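Local coordinates for protein cytochrome c552 (Thermochromatium tepidum, PDB 5ZE8) that carries five heme c groups and probably transfers electrons at low potential in a thermophilic purple sulfur photosynthetic bacterium, at residues Pro83-Pro97 with Asn106-His118. Numbering follows the deposited sequence.
Sequences PTAEGMVHKKSGKFP and NAARDQTTKLDAH
Glu86 OE1 accepts two backbone N-H groups, one from each segment. Thr113 N reaches it at 3.1 Å on the syn side, 32° out of the carboxylate plane, and Gly87 N meets the anti lone pair of OE1. A water adds a third donor to the same oxygen. The other oxygen, Glu86 OE2, takes the hydroxyl of Thr112 OG1 at 2.6 Å on its syn side, somewhat out of the plane. These bonds fix the rotation of the carboxylate. Thr112 OG1 in turn accepts from Lys114 N, forming an ST turn.

Thr113 OG1 is gripped twice. It donates to Ala85 O at 2.7 Å, in the carbonyl plane, and accepts from Met88 N at 3.0 Å. The hydroxyl lies between the backbone N and the carbonyl carbon (chi1 70°), which leaves CG2 beside the backbone N, where it meets Phe96 CE1 at 3.6 Å and the Pro97 ring.

Phe96 lies beside the Schellman turn that ends helix 105-109. Gln111 CD lies over one face of its ring, toward the rim, the amide turned 38° from the ring plane. Pro97 CD lies over the opposite face, also toward the rim.

Lys114 NZ donates to Thr84 O at 3.0 Å and forms a salt bridge with Asp116 OD1. A methionine in place of Lys114 would probably leave the Asp116 carboxylate without its charged mate and Thr84 O without this donor.

Leu115 N donates to Pro83 O. Both segments belong to the cytochrome c554 and c-prime family region, and the Pro97 side chain is about 6 Å from a bound heme c. The contact ties the loop between helices 70-79 and 100-103 to the chain leaving helix 105-109. Leu100 of helix 100-103 touches Thr113 and Leu115, and Tyr76 of helix 70-79 touches Pro83 and Pro97.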
ATOM      1  N   PRO A  83      -9.142   2.213  19.754  1.00 14.73           N
ATOM      2  CA  PRO A  83      -9.966   1.481  18.783  1.00 14.74           C
ATOM      3  C   PRO A  83     -10.965   0.523  19.381  1.00 15.41           C
ATOM      4  O   PRO A  83     -11.762  -0.038  18.635  1.00 16.40           O
ATOM      5  CB  PRO A  83      -8.910   0.642  18.028  1.00 14.34           C
ATOM      6  CG  PRO A  83      -7.797   0.547  18.957  1.00 15.61           C
ATOM      7  CD  PRO A  83      -7.753   1.760  19.770  1.00 15.82           C
ATOM      8  N   THR A  84     -10.976   0.385  20.719  1.00 16.45           N
ATOM      9  CA  THR A  84     -11.963  -0.440  21.417  1.00 16.70           C
ATOM     10  C   THR A  84     -13.054   0.421  22.072  1.00 16.59           C
ATOM     11  O   THR A  84     -13.849  -0.116  22.826  1.00 18.42           O
ATOM     12  CB  THR A  84     -11.359  -1.273  22.498  1.00 20.71           C
ATOM     13  OG1 THR A  84     -10.710  -0.396  23.396  1.00 22.92           O
ATOM     14  CG2 THR A  84     -10.389  -2.243  21.915  1.00 20.77           C
ATOM     15  N   ALA A  85     -13.128   1.690  21.716  1.00 14.78           N
ATOM     16  CA  ALA A  85     -14.125   2.624  22.274  1.00 17.38           C
ATOM     17  C   ALA A  85     -15.169   3.032  21.218  1.00 16.59           C
ATOM     18  O   ALA A  85     -14.762   3.400  20.103  1.00 17.35           O
ATOM     19  CB  ALA A  85     -13.455   3.810  22.903  1.00 16.51           C
ATOM     20  N   GLU A  86     -16.459   3.081  21.610  1.00 16.31           N
ATOM     21  CA  GLU A  86     -17.493   3.743  20.804  1.00 16.51           C
ATOM     22  C   GLU A  86     -17.403   5.250  20.919  1.00 14.85           C
ATOM     23  O   GLU A  86     -16.846   5.797  21.915  1.00 16.29           O
ATOM     24  CB  GLU A  86     -18.914   3.257  21.193  1.00 17.60           C
ATOM     25  CG  GLU A  86     -20.025   3.742  20.276  1.00 19.14           C
ATOM     26  CD  GLU A  86     -19.823   3.352  18.808  1.00 21.12           C
ATOM     27  OE1 GLU A  86     -19.151   4.137  18.077  1.00 17.82           O
ATOM     28  OE2 GLU A  86     -20.363   2.275  18.431  1.00 24.93           O
ATOM     29  N   GLY A  87     -17.857   5.939  19.858  1.00 15.58           N
ATOM     30  CA  GLY A  87     -17.985   7.403  19.867  1.00 15.49           C
ATOM     31  C   GLY A  87     -16.743   8.176  19.767  1.00 16.39           C
ATOM     32  O   GLY A  87     -16.676   9.377  20.058  1.00 18.81           O
ATOM     33  N   MET A  88     -15.669   7.515  19.292  1.00 14.63           N
ATOM     34  CA  MET A  88     -14.450   8.239  19.070  1.00 14.82           C
ATOM     35  C   MET A  88     -14.580   9.193  17.859  1.00 14.78           C
ATOM     36  O   MET A  88     -15.397   8.992  16.959  1.00 14.78           O
ATOM     37  CB  MET A  88     -13.299   7.293  18.822  1.00 16.77           C
ATOM     38  CG  MET A  88     -12.917   6.395  19.965  1.00 19.37           C
ATOM     39  SD  MET A  88     -12.307   7.294  21.432  1.00 21.70           S
ATOM     40  CE  MET A  88     -13.842   7.705  22.279  1.00 23.15           C
ATOM     41  N   VAL A  89     -13.806  10.275  17.937  1.00 15.57           N
ATOM     42  CA  VAL A  89     -13.699  11.293  16.877  1.00 15.59           C
ATOM     43  C   VAL A  89     -12.245  11.628  16.681  1.00 16.47           C
ATOM     44  O   VAL A  89     -11.413  11.410  17.547  1.00 18.31           O
ATOM     45  CB  VAL A  89     -14.551  12.592  17.150  1.00 17.22           C
ATOM     46  CG1 VAL A  89     -15.981  12.245  17.325  1.00 16.94           C
ATOM     47  CG2 VAL A  89     -13.974  13.297  18.374  1.00 17.59           C
ATOM     48  N   HIS A  90     -11.947  12.218  15.551  1.00 17.38           N
ATOM     49  CA  HIS A  90     -10.631  12.734  15.325  1.00 18.24           C
ATOM     50  C   HIS A  90     -10.243  13.841  16.323  1.00 17.76           C
ATOM     51  O   HIS A  90     -11.091  14.695  16.689  1.00 24.85           O
ATOM     52  CB  HIS A  90     -10.609  13.189  13.895  1.00 21.07           C
ATOM     53  CG  HIS A  90      -9.252  13.470  13.382  1.00 21.33           C
ATOM     54  ND1 HIS A  90      -8.597  14.667  13.594  1.00 22.45           N
ATOM     55  CD2 HIS A  90      -8.411  12.697  12.645  1.00 17.36           C
ATOM     56  CE1 HIS A  90      -7.420  14.626  12.974  1.00 20.28           C
ATOM     57  NE2 HIS A  90      -7.288  13.429  12.406  1.00 19.60           N
ATOM     58  N   LYS A  91      -9.063  13.763  16.902  1.00 18.39           N
ATOM     59  CA  LYS A  91      -8.686  14.679  18.017  1.00 20.01           C
ATOM     60  C   LYS A  91      -8.545  16.117  17.591  1.00 22.66           C
ATOM     61  O   LYS A  91      -8.497  16.989  18.472  1.00 26.04           O
ATOM     62  CB  LYS A  91      -7.420  14.215  18.703  1.00 21.35           C
ATOM     63  CG  LYS A  91      -7.582  12.962  19.597  1.00 23.61           C
ATOM     64  CD  LYS A  91      -6.227  12.545  20.177  1.00 26.09           C
ATOM     65  CE  LYS A  91      -6.210  11.155  20.802  1.00 28.08           C
ATOM     66  NZ  LYS A  91      -4.814  10.762  21.185  1.00 33.02           N
ATOM     67  N   LYS A  92      -8.462  16.390  16.293  1.00 23.42           N
ATOM     68  CA  LYS A  92      -8.399  17.769  15.714  1.00 22.46           C
ATOM     69  C   LYS A  92      -9.655  18.176  15.112  1.00 23.97           C
ATOM     70  O   LYS A  92     -10.150  19.236  15.552  1.00 26.99           O
ATOM     71  CB  LYS A  92      -7.296  17.962  14.694  1.00 26.41           C
ATOM     72  CG  LYS A  92      -5.977  17.679  15.328  1.00 30.32           C
ATOM     73  CD  LYS A  92      -4.864  18.290  14.535  1.00 38.09           C
ATOM     74  CE  LYS A  92      -4.594  19.709  14.999  1.00 43.73           C
ATOM     75  NZ  LYS A  92      -3.533  20.350  14.155  1.00 50.32           N
ATOM     76  N   SER A  93     -10.258  17.361  14.247  1.00 21.37           N
ATOM     77  CA  SER A  93     -11.433  17.743  13.521  1.00 21.39           C
ATOM     78  C   SER A  93     -12.746  17.476  14.287  1.00 19.42           C
ATOM     79  O   SER A  93     -13.788  18.020  13.907  1.00 22.89           O
ATOM     80  CB  SER A  93     -11.493  17.092  12.153  1.00 22.45           C
ATOM     81  OG  SER A  93     -12.015  15.741  12.278  1.00 21.05           O
ATOM     82  N   GLY A  94     -12.714  16.644  15.319  1.00 19.13           N
ATOM     83  CA  GLY A  94     -13.975  16.276  15.981  1.00 21.65           C
ATOM     84  C   GLY A  94     -15.009  15.467  15.196  1.00 19.52           C
ATOM     85  O   GLY A  94     -16.147  15.303  15.643  1.00 20.97           O
ATOM     86  N   LYS A  95     -14.629  14.972  14.015  1.00 18.18           N
ATOM     87  CA  LYS A  95     -15.553  14.250  13.114  1.00 18.40           C
ATOM     88  C   LYS A  95     -15.361  12.736  13.323  1.00 14.62           C
ATOM     89  O   LYS A  95     -14.369  12.317  13.890  1.00 15.93           O
ATOM     90  CB  LYS A  95     -15.274  14.549  11.664  1.00 19.78           C
ATOM     91  CG  LYS A  95     -15.539  16.018  11.261  1.00 27.90           C
ATOM     92  CD  LYS A  95     -15.474  16.147   9.758  1.00 34.11           C
ATOM     93  CE  LYS A  95     -15.538  17.603   9.337  1.00 40.40           C
ATOM     94  NZ  LYS A  95     -15.043  17.683   7.928  1.00 48.62           N
ATOM     95  N   PHE A  96     -16.347  11.995  12.909  1.00 16.75           N
ATOM     96  CA  PHE A  96     -16.242  10.527  12.836  1.00 14.39           C
ATOM     97  C   PHE A  96     -14.894  10.223  12.173  1.00 13.95           C
ATOM     98  O   PHE A  96     -14.510  10.825  11.147  1.00 15.10           O
ATOM     99  CB  PHE A  96     -17.392   9.951  12.020  1.00 14.40           C
ATOM    100  CG  PHE A  96     -17.418   8.444  11.980  1.00 13.58           C
ATOM    101  CD1 PHE A  96     -18.003   7.773  12.985  1.00 12.21           C
ATOM    102  CD2 PHE A  96     -16.788   7.756  10.973  1.00 13.19           C
ATOM    103  CE1 PHE A  96     -18.028   6.391  13.029  1.00 11.32           C
ATOM    104  CE2 PHE A  96     -16.801   6.380  10.967  1.00 12.21           C
ATOM    105  CZ  PHE A  96     -17.399   5.713  12.007  1.00 12.32           C
ATOM    106  N   PRO A  97     -14.149   9.272  12.701  1.00 12.89           N
ATOM    107  CA  PRO A  97     -12.750   9.125  12.255  1.00 13.04           C
ATOM    108  C   PRO A  97     -12.627   8.721  10.775  1.00 12.97           C
ATOM    109  O   PRO A  97     -13.024   7.574  10.387  1.00 12.61           O
ATOM    110  CB  PRO A  97     -12.222   8.038  13.173  1.00 14.56           C
ATOM    111  CG  PRO A  97     -13.143   8.046  14.400  1.00 14.69           C
ATOM    112  CD  PRO A  97     -14.447   8.390  13.846  1.00 13.12           C
ATOM    113  N   ASN A 106     -16.364  -1.739   7.117  1.00 10.15           N
ATOM    114  CA  ASN A 106     -17.682  -2.113   7.599  1.00 10.42           C
ATOM    115  C   ASN A 106     -18.080  -1.444   8.896  1.00 11.15           C
ATOM    116  O   ASN A 106     -19.292  -1.260   9.106  1.00 12.58           O
ATOM    117  CB  ASN A 106     -17.740  -3.611   7.758  1.00 10.81           C
ATOM    118  CG  ASN A 106     -17.400  -4.361   6.444  1.00 11.13           C
ATOM    119  OD1 ASN A 106     -17.889  -4.024   5.326  1.00 11.55           O
ATOM    120  ND2 ASN A 106     -16.659  -5.472   6.613  1.00  9.87           N
ATOM    121  N   ALA A 107     -17.102  -1.043   9.660  1.00 10.59           N
ATOM    122  CA  ALA A 107     -17.375  -0.232  10.894  1.00 10.83           C
ATOM    123  C   ALA A 107     -17.853   1.150  10.463  1.00 12.50           C
ATOM    124  O   ALA A 107     -18.840   1.604  10.973  1.00 10.11           O
ATOM    125  CB  ALA A 107     -16.153  -0.145  11.779  1.00 11.13           C
ATOM    126  N   ALA A 108     -17.175   1.764   9.472  1.00 11.66           N
ATOM    127  CA  ALA A 108     -17.624   3.067   9.027  1.00 11.86           C
ATOM    128  C   ALA A 108     -19.031   2.928   8.417  1.00 13.29           C
ATOM    129  O   ALA A 108     -19.884   3.780   8.632  1.00 13.47           O
ATOM    130  CB  ALA A 108     -16.667   3.545   8.030  1.00 12.87           C
ATOM    131  N   ARG A 109     -19.324   1.814   7.736  1.00 11.94           N
ATOM    132  CA  ARG A 109     -20.661   1.642   7.121  1.00 12.99           C
ATOM    133  C   ARG A 109     -21.774   1.562   8.171  1.00 14.32           C
ATOM    134  O   ARG A 109     -22.901   2.030   7.890  1.00 18.07           O
ATOM    135  CB  ARG A 109     -20.686   0.393   6.262  1.00 14.95           C
ATOM    136  CG  ARG A 109     -21.949   0.222   5.453  1.00 17.45           C
ATOM    137  CD  ARG A 109     -21.661  -0.817   4.457  1.00 19.90           C
ATOM    138  NE  ARG A 109     -22.799  -1.115   3.610  1.00 20.55           N
ATOM    139  CZ  ARG A 109     -22.717  -1.904   2.574  1.00 20.00           C
ATOM    140  NH1 ARG A 109     -21.550  -2.488   2.258  1.00 19.42           N
ATOM    141  NH2 ARG A 109     -23.866  -2.100   1.859  1.00 24.41           N
ATOM    142  N   ASP A 110     -21.437   1.109   9.361  1.00 11.87           N
ATOM    143  CA  ASP A 110     -22.360   1.008  10.480  1.00 11.93           C
ATOM    144  C   ASP A 110     -22.239   2.184  11.456  1.00 12.88           C
ATOM    145  O   ASP A 110     -22.893   2.198  12.536  1.00 14.15           O
ATOM    146  CB  ASP A 110     -22.098  -0.329  11.228  1.00 13.17           C
ATOM    147  CG  ASP A 110     -22.671  -1.494  10.525  1.00 15.14           C
ATOM    148  OD1 ASP A 110     -23.441  -1.292   9.533  1.00 17.94           O
ATOM    149  OD2 ASP A 110     -22.266  -2.649  10.873  1.00 16.83           O
ATOM    150  N   GLN A 111     -21.483   3.240  11.091  1.00 12.55           N
ATOM    151  CA  GLN A 111     -21.282   4.424  11.987  1.00 12.56           C
ATOM    152  C   GLN A 111     -20.830   4.031  13.381  1.00 13.13           C
ATOM    153  O   GLN A 111     -21.361   4.570  14.398  1.00 14.70           O
ATOM    154  CB  GLN A 111     -22.541   5.344  12.053  1.00 14.24           C
ATOM    155  CG  GLN A 111     -22.282   6.830  12.407  1.00 16.44           C
ATOM    156  CD  GLN A 111     -21.620   7.663  11.345  1.00 17.31           C
ATOM    157  OE1 GLN A 111     -21.047   8.735  11.689  1.00 22.94           O
ATOM    158  NE2 GLN A 111     -21.691   7.277  10.100  1.00 18.65           N
ATOM    159  N   THR A 112     -19.836   3.166  13.478  1.00 12.69           N
ATOM    160  CA  THR A 112     -19.271   2.772  14.780  1.00 13.49           C
ATOM    161  C   THR A 112     -17.756   2.834  14.790  1.00 13.38           C
ATOM    162  O   THR A 112     -17.137   2.570  13.722  1.00 13.00           O
ATOM    163  CB  THR A 112     -19.732   1.370  15.183  1.00 14.46           C
ATOM    164  OG1 THR A 112     -19.224   1.046  16.502  1.00 15.47           O
ATOM    165  CG2 THR A 112     -19.288   0.294  14.246  1.00 14.16           C
ATOM    166  N   THR A 113     -17.193   3.169  15.936  1.00 12.96           N
ATOM    167  CA  THR A 113     -15.765   3.270  16.134  1.00 11.38           C
ATOM    168  C   THR A 113     -15.236   2.155  17.027  1.00 12.61           C
ATOM    169  O   THR A 113     -14.035   2.079  17.235  1.00 13.40           O
ATOM    170  CB  THR A 113     -15.282   4.650  16.631  1.00 12.47           C
ATOM    171  OG1 THR A 113     -15.718   4.855  18.007  1.00 12.64           O
ATOM    172  CG2 THR A 113     -15.885   5.733  15.795  1.00 11.40           C
ATOM    173  N   LYS A 114     -16.114   1.267  17.483  1.00 12.74           N
ATOM    174  CA  LYS A 114     -15.681   0.195  18.388  1.00 14.11           C
ATOM    175  C   LYS A 114     -15.344  -1.032  17.586  1.00 12.31           C
ATOM    176  O   LYS A 114     -16.204  -1.825  17.228  1.00 14.53           O
ATOM    177  CB  LYS A 114     -16.809  -0.104  19.427  1.00 16.63           C
ATOM    178  CG  LYS A 114     -16.302  -1.113  20.461  1.00 19.31           C
ATOM    179  CD  LYS A 114     -17.238  -1.175  21.653  1.00 22.61           C
ATOM    180  CE  LYS A 114     -16.984  -2.422  22.518  1.00 25.29           C
ATOM    181  NZ  LYS A 114     -15.588  -2.547  22.925  1.00 26.01           N
ATOM    182  N   LEU A 115     -14.067  -1.090  17.241  1.00 13.58           N
ATOM    183  CA  LEU A 115     -13.629  -2.003  16.177  1.00 13.58           C
ATOM    184  C   LEU A 115     -13.587  -3.442  16.651  1.00 15.47           C
ATOM    185  O   LEU A 115     -13.524  -4.348  15.820  1.00 15.31           O
ATOM    186  CB  LEU A 115     -12.262  -1.560  15.676  1.00 14.51           C
ATOM    187  CG  LEU A 115     -12.247  -0.141  15.091  1.00 13.54           C
ATOM    188  CD1 LEU A 115     -10.863   0.196  14.589  1.00 14.68           C
ATOM    189  CD2 LEU A 115     -13.367   0.085  14.064  1.00 14.74           C
ATOM    190  N   ASP A 116     -13.589  -3.693  17.976  1.00 15.50           N
ATOM    191  CA  ASP A 116     -13.490  -5.055  18.450  1.00 16.66           C
ATOM    192  C   ASP A 116     -14.815  -5.725  18.647  1.00 16.11           C
ATOM    193  O   ASP A 116     -14.874  -6.861  19.072  1.00 18.53           O
ATOM    194  CB  ASP A 116     -12.674  -5.179  19.755  1.00 18.32           C
ATOM    195  CG  ASP A 116     -13.216  -4.435  20.918  1.00 23.62           C
ATOM    196  OD1 ASP A 116     -14.053  -3.574  20.739  1.00 20.15           O
ATOM    197  OD2 ASP A 116     -12.664  -4.728  22.052  1.00 22.00           O
ATOM    198  N   ALA A 117     -15.889  -5.046  18.340  1.00 16.06           N
ATOM    199  CA  ALA A 117     -17.223  -5.563  18.626  1.00 17.24           C
ATOM    200  C   ALA A 117     -17.765  -6.635  17.753  1.00 17.49           C
ATOM    201  O   ALA A 117     -18.719  -7.329  18.184  1.00 19.37           O
ATOM    202  CB  ALA A 117     -18.186  -4.414  18.615  1.00 19.30           C
ATOM    203  N   HIS A 118     -17.222  -6.817  16.534  1.00 14.73           N
ATOM    204  CA  HIS A 118     -17.828  -7.688  15.589  1.00 12.74           C
ATOM    205  C   HIS A 118     -16.799  -8.104  14.547  1.00 11.84           C
ATOM    206  O   HIS A 118     -15.975  -7.264  14.249  1.00 13.22           O
ATOM    207  CB  HIS A 118     -19.045  -7.045  14.966  1.00 14.18           C
ATOM    208  CG  HIS A 118     -19.886  -7.970  14.176  1.00 15.42           C
ATOM    209  ND1 HIS A 118     -19.583  -8.318  12.889  1.00 15.20           N
ATOM    210  CD2 HIS A 118     -21.100  -8.543  14.434  1.00 15.91           C
ATOM    211  CE1 HIS A 118     -20.514  -9.128  12.409  1.00 15.61           C
ATOM    212  NE2 HIS A 118     -21.464  -9.253  13.333  1.00 14.89           N
TER
HETATM  213  O   HOH W   1     -19.607   6.579  16.436  1.00 26.52           O